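Local coordinates for UPF0141 protein yjdB (Campylobacter jejuni subsp. jejuni HB93-13, PDB 4TN0) that probably transfers phosphoethanolamine in the periplasm, as a zinc-binding, alkaline phosphatase-like enzyme required for polymyxin resistance and motility, at residues M1-R11 and F86-T97. Numbering follows the deposited sequence.
Sequences MFKTIANDAYR and FQENAMDVLYKT
A single carboxylate oxygen, E88 OE1, is gripped from opposite faces of its plane: I5 N donates on the anti side at 2.7 Å, and K96 NZ on the syn side, closing a salt bridge within 86-97. Because E88 CG lies beside its backbone N (chi1 -66°) and the chain runs extended, the carboxylate reaches alongside T4. K96 NZ also bonds I5 O at 2.6 Å, nearly in line with the carbonyl (C=O...N 170°), and A6 O weakly. The ammonium thus ties the carboxylate to 1-11, and its charge probably eases the approach of I5 O to E88 OE1, two acceptors.

Upstream, K3 N donates to F86 O and E88 N to K3 O, both at 3.1 Å; with Q87 opposite K3 this makes one isolated beta bridge. F2 and F86 form a T-shaped stack, centroids 4.9 Å apart and planes at 73°: F2 CD2 stands over the centre of the F86 ring. The far side of F2, at CE1, touches E88 CG.

Downstream, A6 and A9, the ends of a type I turn, both point their methyls toward V93, A6 CB lying 4.1 Å from V93 CG2. R11 crosses T97 at a slant, its CG and CD against the CG2 methyl, and NH1 weakly bonds T97 O. D8 OD1 and OD2 are hydrogen-bonded to T293 OG1 and S294 N, while V93 packs on helix 281-288.

N89 and D92 form a capping box: N89 N donates to D92 OD2 and, weakly, D92 N returns a bond to N89 OD1, which also accepts from M91 N. Segment 1-11 lies over loop 86-89 and one flank of helix 90-96, whose M91 and L94 touch strand 146-152 of the central mixed sheet in this alkaline phosphatase-like α/β fold.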
loop_
_atom_site.group_PDB
_atom_site.type_symbol
_atom_site.label_atom_id
_atom_site.label_comp_id
_atom_site.label_asym_id
_atom_site.label_seq_id
_atom_site.Cartn_x
_atom_site.Cartn_y
_atom_site.Cartn_z
ATOM N N MET A 1 10.797 27.028 3.687
ATOM C CA MET A 1 10.972 26.849 2.248
ATOM C C MET A 1 10.218 25.610 1.766
ATOM O O MET A 1 10.351 24.552 2.363
ATOM C CB MET A 1 12.459 26.671 1.915
ATOM C CG MET A 1 13.408 27.749 2.452
ATOM S SD MET A 1 14.845 27.042 3.336
ATOM C CE MET A 1 14.349 27.155 5.066
ATOM N N PHE A 2 9.440 25.712 0.692
ATOM C CA PHE A 2 8.860 24.506 0.100
ATOM C C PHE A 2 9.579 24.185 -1.207
ATOM O O PHE A 2 9.281 24.773 -2.242
ATOM C CB PHE A 2 7.361 24.652 -0.151
ATOM C CG PHE A 2 6.716 23.392 -0.673
ATOM C CD1 PHE A 2 6.369 23.278 -2.012
ATOM C CD2 PHE A 2 6.498 22.308 0.163
ATOM C CE1 PHE A 2 5.789 22.112 -2.498
ATOM C CE2 PHE A 2 5.917 21.144 -0.313
ATOM C CZ PHE A 2 5.563 21.045 -1.642
ATOM N N LYS A 3 10.466 23.198 -1.169
ATOM C CA LYS A 3 11.294 22.840 -2.310
ATOM C C LYS A 3 10.496 22.058 -3.348
ATOM O O LYS A 3 9.702 21.193 -3.001
ATOM C CB LYS A 3 12.492 22.020 -1.828
ATOM C CG LYS A 3 13.459 21.543 -2.889
ATOM C CD LYS A 3 14.665 20.877 -2.208
ATOM C CE LYS A 3 15.872 20.831 -3.127
ATOM N NZ LYS A 3 17.098 20.417 -2.405
ATOM N N THR A 4 10.699 22.379 -4.625
ATOM C CA THR A 4 10.087 21.627 -5.712
ATOM C C THR A 4 11.101 20.602 -6.185
ATOM O O THR A 4 12.308 20.799 -6.016
ATOM C CB THR A 4 9.664 22.532 -6.907
ATOM O OG1 THR A 4 10.807 23.225 -7.431
ATOM C CG2 THR A 4 8.613 23.539 -6.483
ATOM N N ILE A 5 10.633 19.498 -6.752
ATOM C CA ILE A 5 11.565 18.490 -7.233
ATOM C C ILE A 5 11.202 18.068 -8.633
ATOM O O ILE A 5 10.095 18.349 -9.095
ATOM C CB ILE A 5 11.608 17.234 -6.333
ATOM C CG1 ILE A 5 10.272 16.487 -6.387
ATOM C CG2 ILE A 5 11.994 17.587 -4.901
ATOM C CD1 ILE A 5 10.399 15.043 -5.919
ATOM N N ALA A 6 12.121 17.353 -9.280
ATOM C CA ALA A 6 11.925 16.904 -10.652
ATOM C C ALA A 6 11.409 18.055 -11.523
ATOM O O ALA A 6 10.367 17.946 -12.174
ATOM C CB ALA A 6 10.954 15.728 -10.685
ATOM N N ASN A 7 12.158 19.151 -11.542
ATOM C CA ASN A 7 11.718 20.359 -12.224
ATOM C C ASN A 7 11.706 20.196 -13.757
ATOM O O ASN A 7 11.092 20.982 -14.465
ATOM C CB ASN A 7 12.600 21.549 -11.819
ATOM C CG ASN A 7 12.534 21.857 -10.328
ATOM O OD1 ASN A 7 11.451 21.966 -9.750
ATOM N ND2 ASN A 7 13.693 22.050 -9.711
ATOM N N ASP A 8 12.411 19.179 -14.247
ATOM C CA ASP A 8 12.494 18.864 -15.667
ATOM C C ASP A 8 11.479 17.819 -16.140
ATOM O O ASP A 8 11.705 17.175 -17.165
ATOM C CB ASP A 8 13.889 18.330 -15.989
ATOM C CG ASP A 8 14.192 17.048 -15.231
ATOM O OD1 ASP A 8 13.588 16.864 -14.156
ATOM O OD2 ASP A 8 15.007 16.218 -15.692
ATOM N N ALA A 9 10.374 17.627 -15.434
ATOM C CA ALA A 9 9.531 16.468 -15.748
ATOM C C ALA A 9 8.399 16.775 -16.740
ATOM O O ALA A 9 7.872 17.890 -16.776
ATOM C CB ALA A 9 8.952 15.878 -14.455
ATOM N N TYR A 10 8.028 15.780 -17.541
ATOM C CA TYR A 10 6.967 15.969 -18.534
ATOM C C TYR A 10 6.458 14.638 -19.099
ATOM O O TYR A 10 7.119 13.594 -18.982
ATOM C CB TYR A 10 7.453 16.863 -19.694
ATOM C CG TYR A 10 8.613 16.267 -20.483
ATOM C CD1 TYR A 10 8.381 15.401 -21.553
ATOM C CD2 TYR A 10 9.933 16.595 -20.180
ATOM C CE1 TYR A 10 9.431 14.846 -22.277
ATOM C CE2 TYR A 10 10.997 16.049 -20.906
ATOM C CZ TYR A 10 10.738 15.174 -21.958
ATOM O OH TYR A 10 11.778 14.615 -22.685
ATOM N N ARG A 11 5.254 14.681 -19.668
ATOM C CA ARG A 11 4.717 13.581 -20.475
ATOM C C ARG A 11 4.272 14.054 -21.873
ATOM O O ARG A 11 4.422 13.332 -22.865
ATOM C CB ARG A 11 3.573 12.899 -19.715
ATOM C CG ARG A 11 4.052 12.193 -18.445
ATOM C CD ARG A 11 2.924 11.687 -17.522
ATOM N NE ARG A 11 1.745 11.175 -18.201
ATOM C CZ ARG A 11 0.648 11.901 -18.383
ATOM N NH1 ARG A 11 0.620 13.153 -17.944
ATOM N NH2 ARG A 11 -0.402 11.390 -19.005
ATOM N N PHE A 86 10.852 19.061 3.366
ATOM C CA PHE A 86 9.580 19.697 3.086
ATOM C C PHE A 86 9.554 20.085 1.590
ATOM O O PHE A 86 9.987 21.181 1.199
ATOM C CB PHE A 86 9.388 20.912 3.993
ATOM C CG PHE A 86 8.045 21.576 3.849
ATOM C CD1 PHE A 86 6.880 20.810 3.821
ATOM C CD2 PHE A 86 7.937 22.956 3.775
ATOM C CE1 PHE A 86 5.629 21.411 3.702
ATOM C CE2 PHE A 86 6.686 23.568 3.658
ATOM C CZ PHE A 86 5.533 22.794 3.616
ATOM N N GLN A 87 9.073 19.162 0.765
ATOM C CA GLN A 87 9.229 19.258 -0.677
ATOM C C GLN A 87 8.172 18.433 -1.407
ATOM O O GLN A 87 7.444 17.673 -0.783
ATOM C CB GLN A 87 10.621 18.783 -1.081
ATOM C CG GLN A 87 10.771 17.282 -0.954
ATOM C CD GLN A 87 12.209 16.838 -0.900
ATOM O OE1 GLN A 87 13.061 17.505 -0.303
ATOM N NE2 GLN A 87 12.492 15.702 -1.520
ATOM N N GLU A 88 8.116 18.561 -2.730
ATOM C CA GLU A 88 7.156 17.812 -3.543
ATOM C C GLU A 88 7.409 16.310 -3.441
ATOM O O GLU A 88 8.538 15.883 -3.219
ATOM C CB GLU A 88 7.234 18.255 -5.022
ATOM C CG GLU A 88 6.791 19.696 -5.296
ATOM C CD GLU A 88 6.928 20.108 -6.765
ATOM O OE1 GLU A 88 7.975 19.800 -7.385
ATOM O OE2 GLU A 88 5.994 20.750 -7.297
ATOM N N ASN A 89 6.368 15.508 -3.636
ATOM C CA ASN A 89 6.516 14.057 -3.597
ATOM C C ASN A 89 6.097 13.495 -4.948
ATOM O O ASN A 89 5.764 14.250 -5.845
ATOM C CB ASN A 89 5.678 13.433 -2.447
ATOM C CG ASN A 89 4.164 13.739 -2.565
ATOM O OD1 ASN A 89 3.487 13.249 -3.474
ATOM N ND2 ASN A 89 3.638 14.546 -1.642
ATOM N N ALA A 90 6.111 12.176 -5.095
ATOM C CA ALA A 90 5.696 11.543 -6.346
ATOM C C ALA A 90 4.309 12.004 -6.838
ATOM O O ALA A 90 4.095 12.153 -8.034
ATOM C CB ALA A 90 5.708 10.040 -6.189
ATOM N N MET A 91 3.372 12.234 -5.924
ATOM C CA MET A 91 2.027 12.648 -6.320
ATOM C C MET A 91 2.020 14.058 -6.935
ATOM O O MET A 91 1.229 14.355 -7.816
ATOM C CB MET A 91 1.061 12.604 -5.120
ATOM C CG MET A 91 0.916 11.245 -4.465
ATOM S SD MET A 91 0.265 9.983 -5.559
ATOM C CE MET A 91 -1.304 10.739 -6.004
ATOM N N ASP A 92 2.844 14.943 -6.398
ATOM C CA ASP A 92 2.968 16.288 -6.934
ATOM C C ASP A 92 3.546 16.225 -8.351
ATOM O O ASP A 92 3.160 16.985 -9.226
ATOM C CB ASP A 92 3.879 17.148 -6.054
ATOM C CG ASP A 92 3.331 17.348 -4.672
ATOM O OD1 ASP A 92 2.166 17.805 -4.533
ATOM O OD2 ASP A 92 4.079 17.014 -3.722
ATOM N N VAL A 93 4.518 15.344 -8.554
ATOM C CA VAL A 93 5.110 15.187 -9.870
ATOM C C VAL A 93 4.088 14.686 -10.876
ATOM O O VAL A 93 4.004 15.222 -11.977
ATOM C CB VAL A 93 6.320 14.246 -9.844
ATOM C CG1 VAL A 93 6.880 14.064 -11.254
ATOM C CG2 VAL A 93 7.373 14.815 -8.922
ATOM N N LEU A 94 3.273 13.706 -10.497
ATOM C CA LEU A 94 2.251 13.217 -11.424
ATOM C C LEU A 94 1.200 14.284 -11.697
ATOM O O LEU A 94 0.727 14.409 -12.824
ATOM C CB LEU A 94 1.575 11.970 -10.887
ATOM C CG LEU A 94 2.438 10.749 -10.612
ATOM C CD1 LEU A 94 1.583 9.701 -9.908
ATOM C CD2 LEU A 94 2.998 10.205 -11.892
ATOM N N TYR A 95 0.855 15.069 -10.679
ATOM C CA TYR A 95 -0.161 16.110 -10.836
ATOM C C TYR A 95 0.296 17.239 -11.744
ATOM O O TYR A 95 -0.448 17.689 -12.612
ATOM C CB TYR A 95 -0.543 16.704 -9.481
ATOM C CG TYR A 95 -1.503 17.887 -9.541
ATOM C CD1 TYR A 95 -2.878 17.706 -9.422
ATOM C CD2 TYR A 95 -1.024 19.191 -9.701
ATOM C CE1 TYR A 95 -3.751 18.788 -9.465
ATOM C CE2 TYR A 95 -1.882 20.271 -9.747
ATOM C CZ TYR A 95 -3.246 20.066 -9.628
ATOM O OH TYR A 95 -4.102 21.145 -9.673
ATOM N N LYS A 96 1.522 17.700 -11.535
ATOM C CA LYS A 96 2.036 18.828 -12.291
ATOM C C LYS A 96 2.354 18.413 -13.723
ATOM O O LYS A 96 2.554 19.254 -14.591
ATOM C CB LYS A 96 3.258 19.428 -11.584
ATOM C CG LYS A 96 4.540 18.651 -11.741
ATOM C CD LYS A 96 5.653 19.306 -10.942
ATOM C CE LYS A 96 6.997 18.672 -11.258
ATOM N NZ LYS A 96 8.017 19.206 -10.332
ATOM N N THR A 97 2.345 17.107 -13.955
ATOM C CA THR A 97 2.700 16.514 -15.232
ATOM C C THR A 97 1.390 16.074 -15.945
ATOM O O THR A 97 1.379 15.395 -16.978
ATOM C CB THR A 97 3.727 15.384 -14.972
ATOM O OG1 THR A 97 5.031 15.966 -14.842
ATOM C CG2 THR A 97 3.807 14.426 -16.039
#